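Local coordinates for DUF192 domain-containing protein (Novosphingobium aromaticivorans, PDB 3M7A), which is of unknown function, a small single-chain member of the DUF192 family with a largely beta fold and a probable lipoprotein signal, at residues I64-R78 with E107-E121. Residues are numbered along the deposited sequence; the frame is centred on the assembly and turned at random. Where two conformers were deposited one is given.
Sequences IFLRNPPDMATFWMR and ETPLPAAGPTLAVLE
V119 meets F75 and F65 at the tight centre: its CG2 lies 3.6 Å from F75 CE1, and its CB packs against F65 CB. F75 turns its ring edge to one face of the F65 ring. The E121 carboxylate meets F75 from the opposite direction, OE2 3.3 Å from F75 CD2, its plane 69° from that ring, and lies aslant to F65. F65 and V119 pair through two backbone bonds, F65 N to V119 O at 2.8 Å. R67, bent at chi3 (60°), lays its guanidinium over A73 CB and grips D71 O side-on through NE and NH2 (2.9 Å from NH2); NE also reaches T116 O weakly. A leucine at R67 would probably leave D71 O without this double grip and the loop from 67 to 71 freer to move. T116 OG1 accepts from A73 N and donates to G114 O. The looser end is solvent-facing: R78 NE meets E107 OE2 at 3.0 Å from above the carboxylate plane, in a salt bridge beside W76, whose ring face R78 CB covers. Strand 64-66 joins 118-121 within the mixed sheet, between strands 32-41 and 84-89, while 72-75 and 110-112 form a separate two-stranded antiparallel sheet, L110 touching I86.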
loop_
_atom_site.group_PDB
_atom_site.type_symbol
_atom_site.label_atom_id
_atom_site.label_comp_id
_atom_site.label_asym_id
_atom_site.label_seq_id
_atom_site.Cartn_x
_atom_site.Cartn_y
_atom_site.Cartn_z
ATOM N N ILE A 64 -2.854 -2.550 -2.440
ATOM C CA ILE A 64 -1.667 -2.629 -3.279
ATOM C C ILE A 64 -2.079 -2.264 -4.716
ATOM O O ILE A 64 -3.050 -2.803 -5.254
ATOM C CB ILE A 64 -0.979 -4.034 -3.166
ATOM C CG1 ILE A 64 0.338 -4.098 -3.962
ATOM C CG2 ILE A 64 -1.888 -5.164 -3.593
ATOM C CD1 ILE A 64 1.493 -3.420 -3.301
ATOM N N PHE A 65 -1.334 -1.343 -5.305
ATOM C CA PHE A 65 -1.551 -0.801 -6.625
ATOM C C PHE A 65 -0.418 -1.334 -7.494
ATOM O O PHE A 65 0.739 -1.031 -7.233
ATOM C CB PHE A 65 -1.491 0.725 -6.595
ATOM C CG PHE A 65 -2.521 1.414 -5.699
ATOM C CD1 PHE A 65 -2.458 1.312 -4.330
ATOM C CD2 PHE A 65 -3.495 2.234 -6.250
ATOM C CE1 PHE A 65 -3.381 1.969 -3.545
ATOM C CE2 PHE A 65 -4.415 2.896 -5.459
ATOM C CZ PHE A 65 -4.355 2.772 -4.102
ATOM N N LEU A 66 -0.721 -2.172 -8.488
ATOM C CA LEU A 66 0.299 -2.845 -9.302
ATOM C C LEU A 66 0.289 -2.206 -10.672
ATOM O O LEU A 66 -0.758 -2.123 -11.327
ATOM C CB LEU A 66 0.061 -4.345 -9.408
ATOM C CG LEU A 66 0.209 -5.128 -8.121
ATOM C CD1 LEU A 66 0.017 -6.636 -8.430
ATOM C CD2 LEU A 66 1.548 -4.829 -7.394
ATOM N N ARG A 67 1.456 -1.740 -11.089
ATOM C CA ARG A 67 1.541 -0.855 -12.233
ATOM C C ARG A 67 2.367 -1.406 -13.351
ATOM O O ARG A 67 3.488 -1.822 -13.172
ATOM C CB ARG A 67 2.129 0.478 -11.818
ATOM C CG ARG A 67 1.289 1.134 -10.750
ATOM C CD ARG A 67 1.952 2.330 -10.153
ATOM N NE ARG A 67 2.267 3.397 -11.096
ATOM C CZ ARG A 67 1.386 4.265 -11.568
ATOM N NH1 ARG A 67 0.103 4.207 -11.236
ATOM N NH2 ARG A 67 1.773 5.228 -12.381
ATOM N N ASN A 68 1.783 -1.378 -14.536
ATOM C CA ASN A 68 2.471 -1.787 -15.751
ATOM C C ASN A 68 1.849 -1.027 -16.922
ATOM O O ASN A 68 0.675 -1.237 -17.219
ATOM C CB ASN A 68 2.401 -3.294 -15.997
ATOM C CG ASN A 68 3.309 -3.735 -17.132
ATOM O OD1 ASN A 68 3.870 -2.900 -17.857
ATOM N ND2 ASN A 68 3.456 -5.038 -17.310
ATOM N N PRO A 69 2.613 -0.141 -17.589
ATOM C CA PRO A 69 4.016 0.166 -17.320
ATOM C C PRO A 69 4.226 0.844 -15.955
ATOM O O PRO A 69 3.294 1.471 -15.418
ATOM C CB PRO A 69 4.377 1.115 -18.463
ATOM C CG PRO A 69 3.118 1.830 -18.742
ATOM C CD PRO A 69 2.030 0.809 -18.559
ATOM N N PRO A 70 5.437 0.724 -15.389
ATOM C CA PRO A 70 5.691 1.273 -14.043
ATOM C C PRO A 70 5.987 2.773 -14.083
ATOM O O PRO A 70 7.033 3.228 -13.643
ATOM C CB PRO A 70 6.907 0.466 -13.580
ATOM C CG PRO A 70 7.664 0.247 -14.902
ATOM C CD PRO A 70 6.586 -0.058 -15.894
ATOM N N ASP A 71 5.056 3.539 -14.619
ATOM C CA ASP A 71 5.192 4.967 -14.731
ATOM C C ASP A 71 5.281 5.575 -13.339
ATOM O O ASP A 71 4.696 5.060 -12.373
ATOM C CB ASP A 71 3.949 5.510 -15.440
ATOM C CG ASP A 71 3.905 5.159 -16.940
ATOM O OD1 ASP A 71 4.924 4.733 -17.531
ATOM O OD2 ASP A 71 2.816 5.340 -17.520
HETATM N N MSE A 72 5.978 6.686 -13.224
HETATM C CA MSE A 72 6.047 7.425 -11.974
HETATM C C MSE A 72 4.621 7.792 -11.529
HETATM O O MSE A 72 3.851 8.358 -12.308
HETATM C CB MSE A 72 6.870 8.684 -12.210
HETATM C CG MSE A 72 7.060 9.574 -11.016
HETATM SE SE MSE A 72 7.951 11.203 -11.577
HETATM C CE MSE A 72 7.302 12.365 -10.149
ATOM N N ALA A 73 4.263 7.471 -10.287
ATOM C CA ALA A 73 2.917 7.698 -9.753
ATOM C C ALA A 73 2.850 8.986 -8.949
ATOM O O ALA A 73 3.821 9.379 -8.275
ATOM C CB ALA A 73 2.516 6.553 -8.856
ATOM N N THR A 74 1.695 9.637 -8.995
ATOM C CA THR A 74 1.411 10.775 -8.111
ATOM C C THR A 74 0.010 10.555 -7.545
ATOM O O THR A 74 -0.911 10.271 -8.296
ATOM C CB THR A 74 1.492 12.133 -8.853
ATOM O OG1 THR A 74 2.819 12.291 -9.356
ATOM C CG2 THR A 74 1.195 13.306 -7.923
ATOM N N PHE A 75 -0.117 10.646 -6.217
ATOM C CA PHE A 75 -1.364 10.346 -5.517
ATOM C C PHE A 75 -1.968 11.622 -4.929
ATOM O O PHE A 75 -1.321 12.671 -4.861
ATOM C CB PHE A 75 -1.100 9.293 -4.431
ATOM C CG PHE A 75 -1.081 7.893 -4.959
ATOM C CD1 PHE A 75 -0.083 7.457 -5.781
ATOM C CD2 PHE A 75 -2.098 7.024 -4.670
ATOM C CE1 PHE A 75 -0.089 6.184 -6.291
ATOM C CE2 PHE A 75 -2.100 5.764 -5.161
ATOM C CZ PHE A 75 -1.105 5.334 -5.988
ATOM N N TRP A 76 -3.219 11.536 -4.505
ATOM C CA TRP A 76 -3.852 12.576 -3.707
ATOM C C TRP A 76 -4.932 11.960 -2.824
ATOM O O TRP A 76 -5.169 10.775 -2.898
ATOM C CB TRP A 76 -4.434 13.704 -4.570
ATOM C CG TRP A 76 -5.605 13.358 -5.446
ATOM C CD1 TRP A 76 -6.069 12.125 -5.765
ATOM C CD2 TRP A 76 -6.436 14.299 -6.136
ATOM N NE1 TRP A 76 -7.140 12.235 -6.626
ATOM C CE2 TRP A 76 -7.388 13.563 -6.853
ATOM C CE3 TRP A 76 -6.481 15.693 -6.189
ATOM C CZ2 TRP A 76 -8.351 14.174 -7.667
ATOM C CZ3 TRP A 76 -7.444 16.296 -6.972
ATOM C CH2 TRP A 76 -8.371 15.536 -7.690
HETATM N N MSE A 77 -5.566 12.790 -1.992
HETATM C CA MSE A 77 -6.489 12.326 -0.985
HETATM C C MSE A 77 -7.913 12.849 -1.193
HETATM O O MSE A 77 -8.737 12.781 -0.296
HETATM C CB MSE A 77 -5.958 12.672 0.408
HETATM C CG MSE A 77 -4.651 11.967 0.751
HETATM SE SE MSE A 77 -4.836 10.053 1.025
HETATM C CE MSE A 77 -5.488 10.165 2.839
ATOM N N ARG A 78 -8.233 13.292 -2.411
ATOM C CA ARG A 78 -9.616 13.636 -2.719
ATOM C C ARG A 78 -10.524 12.443 -2.353
ATOM O O ARG A 78 -10.206 11.290 -2.676
ATOM C CB ARG A 78 -9.780 14.033 -4.191
ATOM C CG ARG A 78 -11.249 14.349 -4.564
ATOM C CD ARG A 78 -11.501 14.999 -5.905
ATOM N NE ARG A 78 -11.228 16.436 -5.885
ATOM C CZ ARG A 78 -11.457 17.254 -6.912
ATOM N NH1 ARG A 78 -11.954 16.786 -8.052
ATOM N NH2 ARG A 78 -11.180 18.545 -6.799
ATOM N N GLU A 107 -5.887 17.655 -1.516
ATOM C CA GLU A 107 -5.630 17.516 -2.951
ATOM C C GLU A 107 -4.168 17.752 -3.353
ATOM O O GLU A 107 -3.841 17.593 -4.521
ATOM C CB GLU A 107 -6.595 18.404 -3.734
ATOM C CG GLU A 107 -8.023 17.934 -3.463
ATOM C CD GLU A 107 -9.082 18.697 -4.178
ATOM O OE1 GLU A 107 -8.773 19.477 -5.084
ATOM O OE2 GLU A 107 -10.267 18.457 -3.850
ATOM N N THR A 108 -3.302 18.039 -2.386
ATOM C CA THR A 108 -1.883 18.212 -2.640
ATOM C C THR A 108 -1.310 16.944 -3.287
ATOM O O THR A 108 -1.572 15.841 -2.815
ATOM C CB THR A 108 -1.121 18.454 -1.326
ATOM O OG1 THR A 108 -1.715 19.563 -0.629
ATOM C CG2 THR A 108 0.359 18.727 -1.591
ATOM N N PRO A 109 -0.529 17.095 -4.372
ATOM C CA PRO A 109 0.014 15.909 -5.011
ATOM C C PRO A 109 1.069 15.265 -4.136
ATOM O O PRO A 109 1.873 15.959 -3.487
ATOM C CB PRO A 109 0.630 16.446 -6.308
ATOM C CG PRO A 109 0.851 17.908 -6.040
ATOM C CD PRO A 109 -0.236 18.321 -5.124
ATOM N N LEU A 110 1.096 13.942 -4.178
ATOM C CA LEU A 110 2.035 13.138 -3.394
ATOM C C LEU A 110 2.794 12.282 -4.389
ATOM O O LEU A 110 2.322 11.228 -4.798
ATOM C CB LEU A 110 1.266 12.262 -2.405
ATOM C CG LEU A 110 0.335 13.037 -1.470
ATOM C CD1 LEU A 110 -0.519 12.033 -0.717
ATOM C CD2 LEU A 110 1.145 13.973 -0.535
ATOM N N PRO A 111 3.977 12.745 -4.811
ATOM C CA PRO A 111 4.690 12.052 -5.888
ATOM C C PRO A 111 5.595 10.935 -5.413
ATOM O O PRO A 111 6.237 11.036 -4.364
ATOM C CB PRO A 111 5.550 13.157 -6.495
ATOM C CG PRO A 111 5.783 14.083 -5.350
ATOM C CD PRO A 111 4.543 14.071 -4.549
ATOM N N ALA A 112 5.694 9.901 -6.221
ATOM C CA ALA A 112 6.731 8.894 -6.079
ATOM C C ALA A 112 8.080 9.513 -6.415
ATOM O O ALA A 112 8.167 10.482 -7.171
ATOM C CB ALA A 112 6.457 7.695 -7.033
ATOM N N ALA A 113 9.146 8.865 -5.933
ATOM C CA ALA A 113 10.496 9.307 -6.233
ATOM C C ALA A 113 10.885 9.069 -7.678
ATOM O O ALA A 113 11.855 9.640 -8.134
ATOM C CB ALA A 113 11.473 8.560 -5.334
ATOM N N GLY A 114 10.158 8.218 -8.393
ATOM C CA GLY A 114 10.507 7.833 -9.753
ATOM C C GLY A 114 9.570 6.770 -10.272
ATOM O O GLY A 114 8.527 6.515 -9.656
ATOM N N PRO A 115 9.948 6.087 -11.373
ATOM C CA PRO A 115 9.156 4.979 -11.907
ATOM C C PRO A 115 8.693 4.053 -10.790
ATOM O O PRO A 115 9.482 3.609 -9.968
ATOM C CB PRO A 115 10.113 4.318 -12.898
ATOM C CG PRO A 115 10.957 5.464 -13.395
ATOM C CD PRO A 115 11.144 6.375 -12.197
ATOM N N THR A 116 7.392 3.825 -10.782
ATOM C CA THR A 116 6.723 3.183 -9.659
ATOM C C THR A 116 6.113 1.851 -10.117
ATOM O O THR A 116 5.159 1.837 -10.912
ATOM C CB THR A 116 5.608 4.078 -9.135
ATOM O OG1 THR A 116 6.127 5.385 -8.879
ATOM C CG2 THR A 116 4.995 3.521 -7.859
ATOM N N LEU A 117 6.688 0.740 -9.649
ATOM C CA LEU A 117 6.180 -0.600 -9.928
ATOM C C LEU A 117 4.920 -0.904 -9.116
ATOM O O LEU A 117 4.019 -1.588 -9.598
ATOM C CB LEU A 117 7.296 -1.614 -9.638
ATOM C CG LEU A 117 6.897 -3.072 -9.848
ATOM C CD1 LEU A 117 6.560 -3.364 -11.319
ATOM C CD2 LEU A 117 8.035 -3.980 -9.383
ATOM N N ALA A 118 4.889 -0.458 -7.865
ATOM C CA ALA A 118 3.754 -0.728 -6.985
ATOM C C ALA A 118 3.636 0.378 -5.953
ATOM O O ALA A 118 4.590 1.090 -5.680
ATOM C CB ALA A 118 3.917 -2.100 -6.299
ATOM N N VAL A 119 2.462 0.489 -5.355
ATOM C CA VAL A 119 2.211 1.349 -4.230
ATOM C C VAL A 119 1.428 0.553 -3.202
ATOM O O VAL A 119 0.507 -0.162 -3.553
ATOM C CB VAL A 119 1.403 2.602 -4.636
ATOM C CG1 VAL A 119 1.196 3.530 -3.442
ATOM C CG2 VAL A 119 2.125 3.357 -5.782
ATOM N N LEU A 120 1.815 0.680 -1.931
ATOM C CA LEU A 120 1.112 0.040 -0.837
ATOM C C LEU A 120 0.592 1.149 0.069
ATOM O O LEU A 120 1.368 1.983 0.568
ATOM C CB LEU A 120 2.044 -0.893 -0.072
ATOM C CG LEU A 120 1.420 -1.513 1.168
ATOM C CD1 LEU A 120 0.272 -2.493 0.820
ATOM C CD2 LEU A 120 2.488 -2.257 1.982
ATOM N N GLU A 121 -0.722 1.173 0.264
ATOM C CA GLU A 121 -1.347 2.089 1.224
ATOM C C GLU A 121 -1.774 1.345 2.488
ATOM O O GLU A 121 -2.404 0.301 2.405
ATOM C CB GLU A 121 -2.584 2.774 0.614
ATOM C CG GLU A 121 -2.233 3.729 -0.509
ATOM C CD GLU A 121 -3.399 4.420 -1.166
ATOM O OE1 GLU A 121 -4.555 4.082 -0.910
ATOM O OE2 GLU A 121 -3.119 5.314 -1.989
#